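PDB 6MDW: SprT-like domain-containing protein Spartan, which cleaves proteins covalently cross-linked to DNA during DNA synthesis, acting as a DNA-dependent zinc metalloprotease that protects genome integrity. Local coordinates for residues 26-29 / 30-34; 72-75 / 76-80; 80-83 / 84-88; 90-93 / 94-97; 96-100 / 101-105. All coordinates share one frame; numbering follows the deposited sequence.

Contact 1: 26-29 / 30-34; sequences QALF and VQFND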
loop_
_atom_site.group_PDB
_atom_site.type_symbol
_atom_site.label_atom_id
_atom_site.label_comp_id
_atom_site.label_asym_id
_atom_site.label_seq_id
_atom_site.Cartn_x
_atom_site.Cartn_y
_atom_site.Cartn_z
ATOM N N GLN A 26 10.992 -6.410 8.533
ATOM C CA GLN A 26 11.708 -7.341 7.653
ATOM C C GLN A 26 11.289 -8.775 7.989
ATOM O O GLN A 26 10.983 -9.594 7.078
ATOM C CB GLN A 26 13.225 -7.173 7.771
ATOM C CG GLN A 26 13.717 -5.855 7.196
ATOM C CD GLN A 26 13.052 -5.566 5.875
ATOM O OE1 GLN A 26 13.064 -6.386 4.960
ATOM N NE2 GLN A 26 12.437 -4.399 5.773
ATOM N N ALA A 27 11.249 -9.101 9.280
ATOM C CA ALA A 27 10.852 -10.450 9.707
ATOM C C ALA A 27 9.432 -10.767 9.241
ATOM O O ALA A 27 9.184 -11.908 8.787
ATOM C CB ALA A 27 10.964 -10.644 11.202
ATOM N N LEU A 28 8.503 -9.799 9.355
ATOM C CA LEU A 28 7.120 -10.025 8.948
ATOM C C LEU A 28 7.075 -10.305 7.450
ATOM O O LEU A 28 6.350 -11.203 6.992
ATOM C CB LEU A 28 6.247 -8.807 9.258
ATOM C CG LEU A 28 5.954 -8.542 10.729
ATOM C CD1 LEU A 28 5.212 -7.222 10.872
ATOM C CD2 LEU A 28 5.130 -9.649 11.354
ATOM N N PHE A 29 7.804 -9.503 6.679
ATOM C CA PHE A 29 7.847 -9.687 5.250
ATOM C C PHE A 29 8.336 -11.104 4.926
ATOM O O PHE A 29 7.705 -11.808 4.135
ATOM C CB PHE A 29 8.694 -8.600 4.584
ATOM C CG PHE A 29 9.054 -8.900 3.160
ATOM C CD1 PHE A 29 8.099 -8.906 2.163
ATOM C CD2 PHE A 29 10.358 -9.218 2.839
ATOM C CE1 PHE A 29 8.440 -9.256 0.863
ATOM C CE2 PHE A 29 10.699 -9.549 1.540
ATOM C CZ PHE A 29 9.734 -9.575 0.564
ATOM N N VAL A 30 9.446 -11.528 5.547
ATOM C CA VAL A 30 10.014 -12.824 5.236
ATOM C C VAL A 30 8.997 -13.920 5.581
ATOM O O VAL A 30 8.737 -14.868 4.789
ATOM C CB VAL A 30 11.344 -13.008 5.986
ATOM C CG1 VAL A 30 11.783 -14.466 6.022
ATOM C CG2 VAL A 30 12.425 -12.119 5.406
ATOM N N GLN A 31 8.364 -13.794 6.735
ATOM C CA GLN A 31 7.387 -14.738 7.202
ATOM C C GLN A 31 6.225 -14.827 6.206
ATOM O O GLN A 31 5.806 -15.901 5.782
ATOM C CB GLN A 31 6.877 -14.376 8.591
ATOM C CG GLN A 31 5.812 -15.315 9.130
ATOM C CD GLN A 31 5.076 -14.794 10.342
ATOM O OE1 GLN A 31 5.529 -13.879 11.034
ATOM N NE2 GLN A 31 3.915 -15.358 10.609
ATOM N N PHE A 32 5.702 -13.671 5.780
ATOM C CA PHE A 32 4.496 -13.670 4.963
ATOM C C PHE A 32 4.784 -14.104 3.534
ATOM O O PHE A 32 3.949 -14.738 2.907
ATOM C CB PHE A 32 3.811 -12.299 5.025
ATOM C CG PHE A 32 3.329 -11.872 6.388
ATOM C CD1 PHE A 32 3.136 -12.777 7.428
ATOM C CD2 PHE A 32 3.056 -10.543 6.631
ATOM C CE1 PHE A 32 2.643 -12.371 8.659
ATOM C CE2 PHE A 32 2.557 -10.137 7.855
ATOM C CZ PHE A 32 2.364 -11.047 8.873
ATOM N N ASN A 33 5.970 -13.796 3.003
ATOM C CA ASN A 33 6.364 -14.280 1.702
ATOM C C ASN A 33 6.334 -15.811 1.708
ATOM O O ASN A 33 5.735 -16.450 0.811
ATOM C CB ASN A 33 7.743 -13.751 1.323
ATOM C CG ASN A 33 8.211 -14.281 -0.013
ATOM O OD1 ASN A 33 7.432 -14.379 -0.944
ATOM N ND2 ASN A 33 9.505 -14.553 -0.121
ATOM N N ASP A 34 6.868 -16.381 2.788
ATOM C CA ASP A 34 6.962 -17.853 2.937
ATOM C C ASP A 34 5.568 -18.466 3.160
ATOM O O ASP A 34 5.199 -19.506 2.567
ATOM C CB ASP A 34 7.889 -18.192 4.103
ATOM C CG ASP A 34 7.953 -19.670 4.454
ATOM O OD1 ASP A 34 8.210 -20.448 3.528
ATOM O OD2 ASP A 34 7.693 -20.015 5.648
#

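Contact 2: 72-75 / 76-80; sequences LSEP and LLKLR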
loop_
_atom_site.group_PDB
_atom_site.type_symbol
_atom_site.label_atom_id
_atom_site.label_comp_id
_atom_site.label_asym_id
_atom_site.label_seq_id
_atom_site.Cartn_x
_atom_site.Cartn_y
_atom_site.Cartn_z
ATOM N N LEU A 72 5.745 1.450 3.968
ATOM C CA LEU A 72 4.771 1.539 5.053
ATOM C C LEU A 72 5.016 2.849 5.804
ATOM O O LEU A 72 6.178 3.177 6.110
ATOM C CB LEU A 72 4.935 0.366 6.026
ATOM C CG LEU A 72 4.452 -0.991 5.514
ATOM C CD1 LEU A 72 4.768 -2.070 6.502
ATOM C CD2 LEU A 72 2.961 -1.000 5.248
ATOM N N SER A 73 3.937 3.566 6.138
ATOM C CA SER A 73 4.026 4.860 6.809
ATOM C C SER A 73 4.346 4.678 8.287
ATOM O O SER A 73 3.483 4.244 9.060
ATOM C CB SER A 73 2.736 5.597 6.629
ATOM O OG SER A 73 2.763 6.779 7.397
ATOM N N GLU A 74 5.549 5.060 8.719
ATOM C CA GLU A 74 5.850 5.110 10.114
ATOM C C GLU A 74 4.918 6.119 10.780
ATOM O O GLU A 74 4.333 5.797 11.802
ATOM C CB GLU A 74 7.341 5.379 10.364
ATOM C CG GLU A 74 7.735 5.270 11.816
ATOM C CD GLU A 74 9.223 5.111 12.092
ATOM O OE1 GLU A 74 9.920 4.449 11.292
ATOM O OE2 GLU A 74 9.674 5.631 13.126
ATOM N N PRO A 75 4.704 7.353 10.265
ATOM C CA PRO A 75 3.777 8.281 10.931
ATOM C C PRO A 75 2.378 7.703 11.198
ATOM O O PRO A 75 1.824 7.921 12.288
ATOM C CB PRO A 75 3.697 9.456 9.945
ATOM C CG PRO A 75 5.042 9.437 9.264
ATOM C CD PRO A 75 5.341 7.963 9.084
ATOM N N LEU A 76 1.843 6.931 10.261
ATOM C CA LEU A 76 0.429 6.486 10.357
ATOM C C LEU A 76 0.337 5.146 11.088
ATOM O O LEU A 76 -0.732 4.851 11.616
ATOM C CB LEU A 76 -0.194 6.369 8.977
ATOM C CG LEU A 76 -0.418 7.691 8.236
ATOM C CD1 LEU A 76 -0.960 7.441 6.851
ATOM C CD2 LEU A 76 -1.367 8.588 9.036
ATOM N N LEU A 77 1.406 4.340 11.117
ATOM C CA LEU A 77 1.303 2.981 11.680
ATOM C C LEU A 77 2.022 2.795 13.010
ATOM O O LEU A 77 1.664 1.854 13.729
ATOM C CB LEU A 77 1.818 1.957 10.667
ATOM C CG LEU A 77 0.956 1.843 9.427
ATOM C CD1 LEU A 77 1.664 1.047 8.343
ATOM C CD2 LEU A 77 -0.373 1.187 9.781
ATOM N N LYS A 78 3.032 3.608 13.342
ATOM C CA LYS A 78 3.877 3.304 14.530
ATOM C C LYS A 78 3.056 3.174 15.821
ATOM O O LYS A 78 3.406 2.364 16.704
ATOM C CB LYS A 78 4.939 4.401 14.688
ATOM C CG LYS A 78 5.974 4.177 15.784
ATOM C CD LYS A 78 6.904 5.374 15.986
ATOM C CE LYS A 78 8.365 5.001 16.154
ATOM N NZ LYS A 78 8.566 3.910 17.139
ATOM N N LEU A 79 1.982 3.960 15.964
ATOM C CA LEU A 79 1.213 3.957 17.210
ATOM C C LEU A 79 -0.096 3.170 17.074
ATOM O O LEU A 79 -0.933 3.187 17.960
ATOM C CB LEU A 79 0.979 5.401 17.681
ATOM C CG LEU A 79 2.227 6.176 18.120
ATOM C CD1 LEU A 79 1.892 7.626 18.409
ATOM C CD2 LEU A 79 2.888 5.549 19.333
ATOM N N ARG A 80 -0.274 2.475 15.961
ATOM C CA ARG A 80 -1.482 1.714 15.761
ATOM C C ARG A 80 -1.263 0.269 16.187
ATOM O O ARG A 80 -0.123 -0.182 16.257
ATOM C CB ARG A 80 -1.954 1.810 14.310
ATOM C CG ARG A 80 -2.817 3.041 14.066
ATOM C CD ARG A 80 -3.299 3.190 12.647
ATOM N NE ARG A 80 -4.368 4.180 12.592
ATOM C CZ ARG A 80 -5.639 3.929 12.893
ATOM N NH1 ARG A 80 -6.518 4.915 12.913
ATOM N NH2 ARG A 80 -6.032 2.697 13.176
HETATM O O HOH W 1 0.579 5.960 14.162
#

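Contact 3: 80-83 / 84-88; sequences RPRK and DLVET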
loop_
_atom_site.group_PDB
_atom_site.type_symbol
_atom_site.label_atom_id
_atom_site.label_comp_id
_atom_site.label_asym_id
_atom_site.label_seq_id
_atom_site.Cartn_x
_atom_site.Cartn_y
_atom_site.Cartn_z
ATOM N N ARG A 80 -0.274 2.475 15.961
ATOM C CA ARG A 80 -1.482 1.714 15.761
ATOM C C ARG A 80 -1.263 0.269 16.187
ATOM O O ARG A 80 -0.123 -0.182 16.257
ATOM C CB ARG A 80 -1.954 1.810 14.310
ATOM C CG ARG A 80 -2.817 3.041 14.066
ATOM C CD ARG A 80 -3.299 3.190 12.647
ATOM N NE ARG A 80 -4.368 4.180 12.592
ATOM C CZ ARG A 80 -5.639 3.929 12.893
ATOM N NH1 ARG A 80 -6.518 4.915 12.913
ATOM N NH2 ARG A 80 -6.032 2.697 13.176
ATOM N N PRO A 81 -2.381 -0.443 16.480
ATOM C CA PRO A 81 -2.318 -1.871 16.798
ATOM C C PRO A 81 -1.563 -2.670 15.719
ATOM O O PRO A 81 -1.546 -2.274 14.573
ATOM C CB PRO A 81 -3.788 -2.301 16.861
ATOM C CG PRO A 81 -4.630 -1.068 16.906
ATOM C CD PRO A 81 -3.740 0.091 16.525
ATOM N N ARG A 82 -0.910 -3.769 16.111
ATOM C CA ARG A 82 -0.206 -4.746 15.266
ATOM C C ARG A 82 -1.041 -5.070 14.020
ATOM O O ARG A 82 -0.550 -5.212 12.922
ATOM C CB ARG A 82 0.038 -6.040 16.070
ATOM C CG ARG A 82 0.627 -7.190 15.259
ATOM C CD ARG A 82 1.153 -8.336 16.123
ATOM N NE ARG A 82 1.821 -9.401 15.390
ATOM C CZ ARG A 82 3.095 -9.376 14.999
ATOM N NH1 ARG A 82 3.788 -8.255 15.083
ATOM N NH2 ARG A 82 3.660 -10.464 14.517
ATOM N N LYS A 83 -2.334 -5.305 14.257
ATOM C CA LYS A 83 -3.236 -5.714 13.185
ATOM C C LYS A 83 -3.184 -4.725 12.022
ATOM O O LYS A 83 -3.305 -5.151 10.870
ATOM C CB LYS A 83 -4.671 -5.894 13.651
ATOM C CG LYS A 83 -5.353 -4.709 14.274
ATOM C CD LYS A 83 -6.818 -5.037 14.573
ATOM C CE LYS A 83 -7.651 -3.802 14.850
ATOM N NZ LYS A 83 -9.020 -4.169 15.285
ATOM N N ASP A 84 -3.049 -3.432 12.300
ATOM C CA ASP A 84 -3.091 -2.450 11.233
ATOM C C ASP A 84 -1.801 -2.505 10.408
ATOM O O ASP A 84 -1.855 -2.367 9.187
ATOM C CB ASP A 84 -3.350 -1.062 11.809
ATOM C CG ASP A 84 -4.747 -0.894 12.398
ATOM O OD1 ASP A 84 -5.671 -1.655 12.037
ATOM O OD2 ASP A 84 -4.921 -0.010 13.259
ATOM N N LEU A 85 -0.628 -2.704 11.031
ATOM C CA LEU A 85 0.624 -2.903 10.289
ATOM C C LEU A 85 0.456 -4.139 9.391
ATOM O O LEU A 85 0.740 -4.111 8.213
ATOM C CB LEU A 85 1.822 -3.067 11.232
ATOM C CG LEU A 85 3.101 -3.565 10.565
ATOM C CD1 LEU A 85 3.539 -2.597 9.496
ATOM C CD2 LEU A 85 4.209 -3.747 11.596
ATOM N N VAL A 86 0.027 -5.237 10.016
ATOM C CA VAL A 86 0.018 -6.505 9.338
ATOM C C VAL A 86 -0.981 -6.468 8.168
ATOM O O VAL A 86 -0.658 -6.920 7.053
ATOM C CB VAL A 86 -0.270 -7.652 10.304
ATOM C CG1 VAL A 86 -0.573 -8.933 9.522
ATOM C CG2 VAL A 86 0.906 -7.862 11.252
ATOM N N GLU A 87 -2.199 -5.963 8.391
ATOM C CA GLU A 87 -3.208 -5.924 7.347
ATOM C C GLU A 87 -2.785 -4.969 6.219
ATOM O O GLU A 87 -3.042 -5.234 5.042
ATOM C CB GLU A 87 -4.596 -5.602 7.899
ATOM C CG GLU A 87 -5.142 -6.736 8.735
ATOM C CD GLU A 87 -6.430 -6.481 9.486
ATOM O OE1 GLU A 87 -6.828 -5.307 9.632
ATOM O OE2 GLU A 87 -7.000 -7.482 10.030
ATOM N N THR A 88 -2.102 -3.873 6.563
ATOM C CA THR A 88 -1.622 -2.946 5.532
ATOM C C THR A 88 -0.526 -3.636 4.703
ATOM O O THR A 88 -0.525 -3.599 3.471
ATOM C CB THR A 88 -1.110 -1.620 6.125
ATOM O OG1 THR A 88 -2.189 -1.019 6.854
ATOM C CG2 THR A 88 -0.604 -0.705 5.036
#

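Contact 4: 90-93 / 94-97; sequences LHEM and IHAY. With ZN (zinc ion), chain F.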
loop_
_atom_site.group_PDB
_atom_site.type_symbol
_atom_site.label_atom_id
_atom_site.label_comp_id
_atom_site.label_asym_id
_atom_site.label_seq_id
_atom_site.Cartn_x
_atom_site.Cartn_y
_atom_site.Cartn_z
ATOM N N LEU A 90 0.012 -6.826 4.285
ATOM C CA LEU A 90 -0.486 -7.963 3.477
ATOM C C LEU A 90 -1.224 -7.429 2.246
ATOM O O LEU A 90 -1.118 -7.988 1.164
ATOM C CB LEU A 90 -1.345 -8.881 4.340
ATOM C CG LEU A 90 -0.565 -9.784 5.277
ATOM C CD1 LEU A 90 -1.505 -10.416 6.271
ATOM C CD2 LEU A 90 0.258 -10.817 4.514
ATOM N N HIS A 91 -1.988 -6.332 2.413
ATOM C CA HIS A 91 -2.652 -5.691 1.290
ATOM C C HIS A 91 -1.643 -5.305 0.202
ATOM O O HIS A 91 -1.817 -5.634 -0.964
ATOM C CB HIS A 91 -3.444 -4.476 1.790
ATOM C CG HIS A 91 -4.155 -3.688 0.744
ATOM N ND1 HIS A 91 -5.543 -3.558 0.735
ATOM C CD2 HIS A 91 -3.698 -2.957 -0.303
ATOM C CE1 HIS A 91 -5.883 -2.797 -0.297
ATOM N NE2 HIS A 91 -4.778 -2.425 -0.960
ATOM N N GLU A 92 -0.566 -4.629 0.608
ATOM C CA GLU A 92 0.453 -4.231 -0.342
ATOM C C GLU A 92 1.128 -5.447 -0.987
ATOM O O GLU A 92 1.439 -5.434 -2.168
ATOM C CB GLU A 92 1.526 -3.344 0.301
ATOM C CG GLU A 92 0.982 -2.048 0.887
ATOM C CD GLU A 92 0.132 -1.242 -0.063
ATOM O OE1 GLU A 92 0.368 -1.239 -1.292
ATOM O OE2 GLU A 92 -0.825 -0.608 0.451
ATOM N N MET A 93 1.361 -6.502 -0.198
ATOM C CA MET A 93 1.998 -7.704 -0.765
ATOM C C MET A 93 1.121 -8.391 -1.811
ATOM O O MET A 93 1.665 -8.992 -2.752
ATOM C CB MET A 93 2.378 -8.651 0.370
ATOM C CG MET A 93 3.534 -8.114 1.239
ATOM S SD MET A 93 3.988 -9.197 2.633
ATOM C CE MET A 93 4.844 -10.502 1.749
ATOM N N ILE A 94 -0.202 -8.284 -1.685
ATOM C CA ILE A 94 -1.084 -8.818 -2.714
ATOM C C ILE A 94 -0.889 -8.029 -4.009
ATOM O O ILE A 94 -0.717 -8.586 -5.080
ATOM C CB ILE A 94 -2.561 -8.806 -2.283
ATOM C CG1 ILE A 94 -2.783 -9.737 -1.085
ATOM C CG2 ILE A 94 -3.403 -9.225 -3.458
ATOM C CD1 ILE A 94 -4.149 -9.589 -0.494
ATOM N N HIS A 95 -0.876 -6.698 -3.916
ATOM C CA HIS A 95 -0.579 -5.894 -5.117
ATOM C C HIS A 95 0.771 -6.313 -5.701
ATOM O O HIS A 95 0.929 -6.443 -6.926
ATOM C CB HIS A 95 -0.552 -4.402 -4.778
ATOM C CG HIS A 95 -1.887 -3.764 -4.536
ATOM N ND1 HIS A 95 -2.978 -3.877 -5.393
ATOM C CD2 HIS A 95 -2.280 -2.958 -3.524
ATOM C CE1 HIS A 95 -3.980 -3.164 -4.875
ATOM N NE2 HIS A 95 -3.585 -2.605 -3.723
ATOM N N ALA A 96 1.772 -6.464 -4.853
ATOM C CA ALA A 96 3.104 -6.856 -5.331
ATOM C C ALA A 96 3.022 -8.228 -6.033
ATOM O O ALA A 96 3.664 -8.439 -7.055
ATOM C CB ALA A 96 4.074 -6.889 -4.190
ATOM N N TYR A 97 2.303 -9.188 -5.437
ATOM C CA TYR A 97 2.224 -10.513 -6.021
ATOM C C TYR A 97 1.590 -10.462 -7.409
ATOM O O TYR A 97 2.058 -11.156 -8.328
ATOM C CB TYR A 97 1.417 -11.447 -5.117
ATOM C CG TYR A 97 1.378 -12.864 -5.636
ATOM C CD1 TYR A 97 2.405 -13.722 -5.340
ATOM C CD2 TYR A 97 0.317 -13.338 -6.379
ATOM C CE1 TYR A 97 2.414 -15.029 -5.799
ATOM C CE2 TYR A 97 0.322 -14.632 -6.879
ATOM C CZ TYR A 97 1.363 -15.482 -6.556
ATOM O OH TYR A 97 1.382 -16.772 -7.057
HETATM ZN ZN ZN F . -4.741 -1.249 -2.616
#

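Contact 5: 96-100 / 101-105; sequences AYLFV and TNNDK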
loop_
_atom_site.group_PDB
_atom_site.type_symbol
_atom_site.label_atom_id
_atom_site.label_comp_id
_atom_site.label_asym_id
_atom_site.label_seq_id
_atom_site.Cartn_x
_atom_site.Cartn_y
_atom_site.Cartn_z
ATOM N N ALA A 96 1.772 -6.464 -4.853
ATOM C CA ALA A 96 3.104 -6.856 -5.331
ATOM C C ALA A 96 3.022 -8.228 -6.033
ATOM O O ALA A 96 3.664 -8.439 -7.055
ATOM C CB ALA A 96 4.074 -6.889 -4.190
ATOM N N TYR A 97 2.303 -9.188 -5.437
ATOM C CA TYR A 97 2.224 -10.513 -6.021
ATOM C C TYR A 97 1.590 -10.462 -7.409
ATOM O O TYR A 97 2.058 -11.156 -8.328
ATOM C CB TYR A 97 1.417 -11.447 -5.117
ATOM C CG TYR A 97 1.378 -12.864 -5.636
ATOM C CD1 TYR A 97 2.405 -13.722 -5.340
ATOM C CD2 TYR A 97 0.317 -13.338 -6.379
ATOM C CE1 TYR A 97 2.414 -15.029 -5.799
ATOM C CE2 TYR A 97 0.322 -14.632 -6.879
ATOM C CZ TYR A 97 1.363 -15.482 -6.556
ATOM O OH TYR A 97 1.382 -16.772 -7.057
ATOM N N LEU A 98 0.510 -9.689 -7.574
ATOM C CA LEU A 98 -0.148 -9.573 -8.869
ATOM C C LEU A 98 0.787 -8.925 -9.887
ATOM O O LEU A 98 0.784 -9.313 -11.049
ATOM C CB LEU A 98 -1.478 -8.834 -8.725
ATOM C CG LEU A 98 -2.518 -9.541 -7.866
ATOM C CD1 LEU A 98 -3.766 -8.697 -7.726
ATOM C CD2 LEU A 98 -2.894 -10.889 -8.451
ATOM N N PHE A 99 1.638 -7.996 -9.454
ATOM C CA PHE A 99 2.618 -7.384 -10.349
ATOM C C PHE A 99 3.672 -8.423 -10.778
ATOM O O PHE A 99 3.957 -8.575 -12.007
ATOM C CB PHE A 99 3.266 -6.142 -9.712
ATOM C CG PHE A 99 4.474 -5.662 -10.476
ATOM C CD1 PHE A 99 4.311 -4.936 -11.646
ATOM C CD2 PHE A 99 5.755 -5.974 -10.057
ATOM C CE1 PHE A 99 5.419 -4.497 -12.355
ATOM C CE2 PHE A 99 6.860 -5.539 -10.773
ATOM C CZ PHE A 99 6.685 -4.818 -11.926
ATOM N N VAL A 100 4.276 -9.130 -9.818
ATOM C CA VAL A 100 5.404 -10.079 -9.991
ATOM C C VAL A 100 4.966 -11.191 -10.947
ATOM O O VAL A 100 5.782 -11.783 -11.662
ATOM C CB VAL A 100 5.833 -10.707 -8.643
ATOM C CG1 VAL A 100 6.742 -11.924 -8.814
ATOM C CG2 VAL A 100 6.477 -9.702 -7.706
ATOM N N THR A 101 3.690 -11.567 -10.837
ATOM C CA THR A 101 3.148 -12.723 -11.606
ATOM C C THR A 101 2.405 -12.277 -12.866
ATOM O O THR A 101 1.708 -13.079 -13.496
ATOM C CB THR A 101 2.253 -13.597 -10.737
ATOM O OG1 THR A 101 1.109 -12.843 -10.330
ATOM C CG2 THR A 101 3.004 -14.163 -9.554
ATOM N N ASN A 102 2.550 -11.009 -13.241
ATOM C CA ASN A 102 1.977 -10.485 -14.484
ATOM C C ASN A 102 0.464 -10.764 -14.558
ATOM O O ASN A 102 -0.046 -11.147 -15.617
ATOM C CB ASN A 102 2.711 -11.070 -15.700
ATOM C CG ASN A 102 4.219 -11.017 -15.572
ATOM O OD1 ASN A 102 4.813 -9.942 -15.631
ATOM N ND2 ASN A 102 4.853 -12.169 -15.395
ATOM N N ASN A 103 -0.254 -10.557 -13.441
ATOM C CA ASN A 103 -1.689 -10.785 -13.261
ATOM C C ASN A 103 -2.361 -9.559 -12.629
ATOM O O ASN A 103 -3.194 -9.682 -11.717
ATOM C CB ASN A 103 -1.996 -11.967 -12.339
ATOM C CG ASN A 103 -3.482 -12.272 -12.279
ATOM O OD1 ASN A 103 -4.230 -11.794 -13.125
ATOM N ND2 ASN A 103 -3.939 -13.024 -11.284
ATOM N N ASP A 104 -2.026 -8.382 -13.133
ATOM C CA ASP A 104 -2.501 -7.111 -12.574
ATOM C C ASP A 104 -3.325 -6.369 -13.638
ATOM O O ASP A 104 -3.335 -5.131 -13.663
ATOM C CB ASP A 104 -1.307 -6.294 -12.057
ATOM C CG ASP A 104 -0.234 -6.069 -13.118
ATOM O OD1 ASP A 104 -0.198 -6.850 -14.093
ATOM O OD2 ASP A 104 0.560 -5.123 -12.967
ATOM N N LYS A 105 -4.055 -7.129 -14.471
ATOM C CA LYS A 105 -4.774 -6.588 -15.650
ATOM C C LYS A 105 -6.263 -6.329 -15.361
ATOM O O LYS A 105 -6.972 -5.860 -16.257
ATOM C CB LYS A 105 -4.594 -7.520 -16.853
ATOM C CG LYS A 105 -3.315 -7.302 -17.654
ATOM C CD LYS A 105 -2.065 -7.137 -16.806
ATOM C CE LYS A 105 -0.795 -7.060 -17.629
ATOM N NZ LYS A 105 0.410 -7.299 -16.798
HETATM O O HOH W 2 2.939 -7.003 -14.283
#

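Contact 1: 26-29 / 30-34
L28 and F32 both carry CG beside the backbone N and anti to the carbonyl carbon (chi1 -71° and -62°), which lays the two side chains next to each other, pointing the same way, one turn apart on helix 25-36 of the SprT-like protease domain, the part of Spartan in this chain. The branch that touches is the CD2 methyl of L28, 4.0 Å from CZ at the far end of the F32 ring. The same torsion of F32 swings its ring back over the preceding turn, where L28 O lies 3.1 Å above one face, displaced toward the rim. That oxygen already takes F32 N at 2.8 Å, and the ring covers it further. Three more bonds of the same i to i+4 kind complete the turn, among them N33 N to F29 O at 2.9 Å.

F29 has the other common choice, CG anti to its own nitrogen, and its ring passes to M93 of helix 82-100, the helix that also meets L28 through R82 and L85 and F32 through L90. Amides suit the remaining places because they can bond to backbone or to the next turn: N33 OD1 takes L41 N and Q31 NE2 binds Q35 OE1. Chemically the contact is thus amphipathic: hydrocarbon and rings meet the helix that carries two of the three histidines binding the catalytic zinc ion, while amides serve polar partners.

Contact 2: 72-75 / 76-80
S73 O receives L77 N at 2.9 Å as strand 68-73 of the SprT-like domain turns directly into the short helix 74-77, and a type I turn from L77 to R80 follows. S73 is the N-cap: with OG anti to its backbone N (chi1 174°), the hydroxyl oxygen accepts L76 N at 3.0 Å and is also hydrogen-bonded to M52 O, a double role that suits a small hydroxyl residue. An alanine here would remove the cap, and would probably leave L76 N with little more than its weak bond to S73 O and M52 O without this partner. E74 and K78 run alongside each other; E74 OE2 lies 3.4 Å from K78 CE but 4.5 Å from NZ, so the opposite charges are near without forming a salt bridge. A water accepts from L79 N and donates to P75 O. On the buried side, L72 CD2 meets L77 CD1 at 3.9 Å, the leucines crossing at an angle; both pack on W48 of strand 45-49 and on T88 of helix 82-100.

Contact 3: 80-83 / 84-88
R80 NH2 gives D84 OD2 a salt bridge of 2.9 Å in the conformer described, with an N-H...O angle of 151°. The oxygen sits at the edge of the guanidinium, in its plane, yet the nitrogen comes to it from above the carboxylate plane, the two flat groups being turned 50° apart. D84 CG lies beside its backbone N (chi1 -68°), which turns the carboxylate back toward R80 and P81. P81 CD lies 3.5 Å from the same oxygen, the proline and the acid side by side.

This is the start of helix 82-100, with P81 at the N-cap; proline is tolerated here, since the N-cap nitrogen has no partner to serve within the helix, though its ring offers no capping acceptor. P81 O accepts D84 N at 3.0 Å, and D84, three residues past the cap, puts its negative charge near the helix's positive end, which is probably favourable. An asparagine in its place would probably leave R80 with D137 as its remaining acidic partner and its guanidinium less firmly fixed.

T88 OG1 at 2.7 Å and T88 N at 3.0 Å reach D84 O from opposite faces of the carbonyl plane, so the threonine satisfies its hydroxyl within the helix. Further out, R82 CG rests 4.1 Å from V86 CG2. K83 NZ forms a salt bridge with E17, and E87 holds N128 N and H136 NE2.

Contact 4: 90-93 / 94-97
H91 and H95 are the two histidines of the HExxH zinc-protease motif, one turn apart on helix 82-100, and they grip the catalytic zinc ion together. H91 NE2 binds the metal at 2.0 Å and H95 NE2 at 2.1 Å; H110 supplies the third histidine. The two rings meet obliquely, centroids 4.8 Å apart and planes at 68°. Their first torsions differ, which fits that meeting: H91 has CG anti to the backbone N (chi1 178°), while CG of H95 stands beside its own (chi1 -74°). Histidine suits both places, since NE2 can take the metal while ND1 remains available to a second partner; ND1 of H91 bonds to T130 O, which fixes the turn of that ring.

Between them in sequence lies E92, the active-site glutamate. Its chain bends at chi2, bringing OE1 to the edge of the H95 ring. The apolar M93 and I94 face the neighbouring helices: M93 packs on F29 and F32 of helix 25-36, and I94 on F114 and M118 of helix 112-125. A backbone bond links the two zinc ligands directly, H95 N reaching H91 O at 3.3 Å. I94 CG1 lies 3.3 Å from L90 O.

Contact 5: 96-100 / 101-105
T101 closes on Y97 where helix 82-100 ends in a Schellman motif: N103 N bonds to L98 O at 2.9 Å and N102 N to F99 O at 3.1 Å. N102 is the C-prime residue, and asparagine tolerates its positive phi better than most side chains. The tight part is at T101. Its OG1, set between the backbone N and the carbonyl carbon (chi1 64°), donates to Y97 O at 2.8 Å, while T101 N reaches the same oxygen from the other face of its plane. The same torsion lays CG2 over the face of the Y97 ring, a CH-pi contact 3.8 Å from the centroid, so threonine's two branches both serve. L98 packs CD2 against N103, whose ND2 is held by E113.

The looser, solvent side is at D104, whose OD2 lies off the edge of the F99 ring. D104 OD1 forms a salt bridge with K105 NZ (2.8 Å), and a water donates to that oxygen and, at 2.9 Å, to F99 O.

Contacts 3, 4 and 5 follow one another along helix 82-100, from its N-cap through the zinc-binding H91 and H95 to its C-terminal end; the centres of contacts 3 and 5 are about 23 Å apart. Contact 1 lies against the first two: L28 CD1 is 3.7 Å from L85 CD2 of contact 3, and F32 CD2 packs 3.5 Å from L90 CD2 of contact 4, backing the catalytic turn. Contact 2 shares R80 with contact 3 and packs on it, with L72 CD2 3.6 Å from T88 CG2. Between nearest atoms, the side chain of L72 is about 5 Å from that of E92 and about 11 Å from the catalytic zinc ion, which only contact 4 binds.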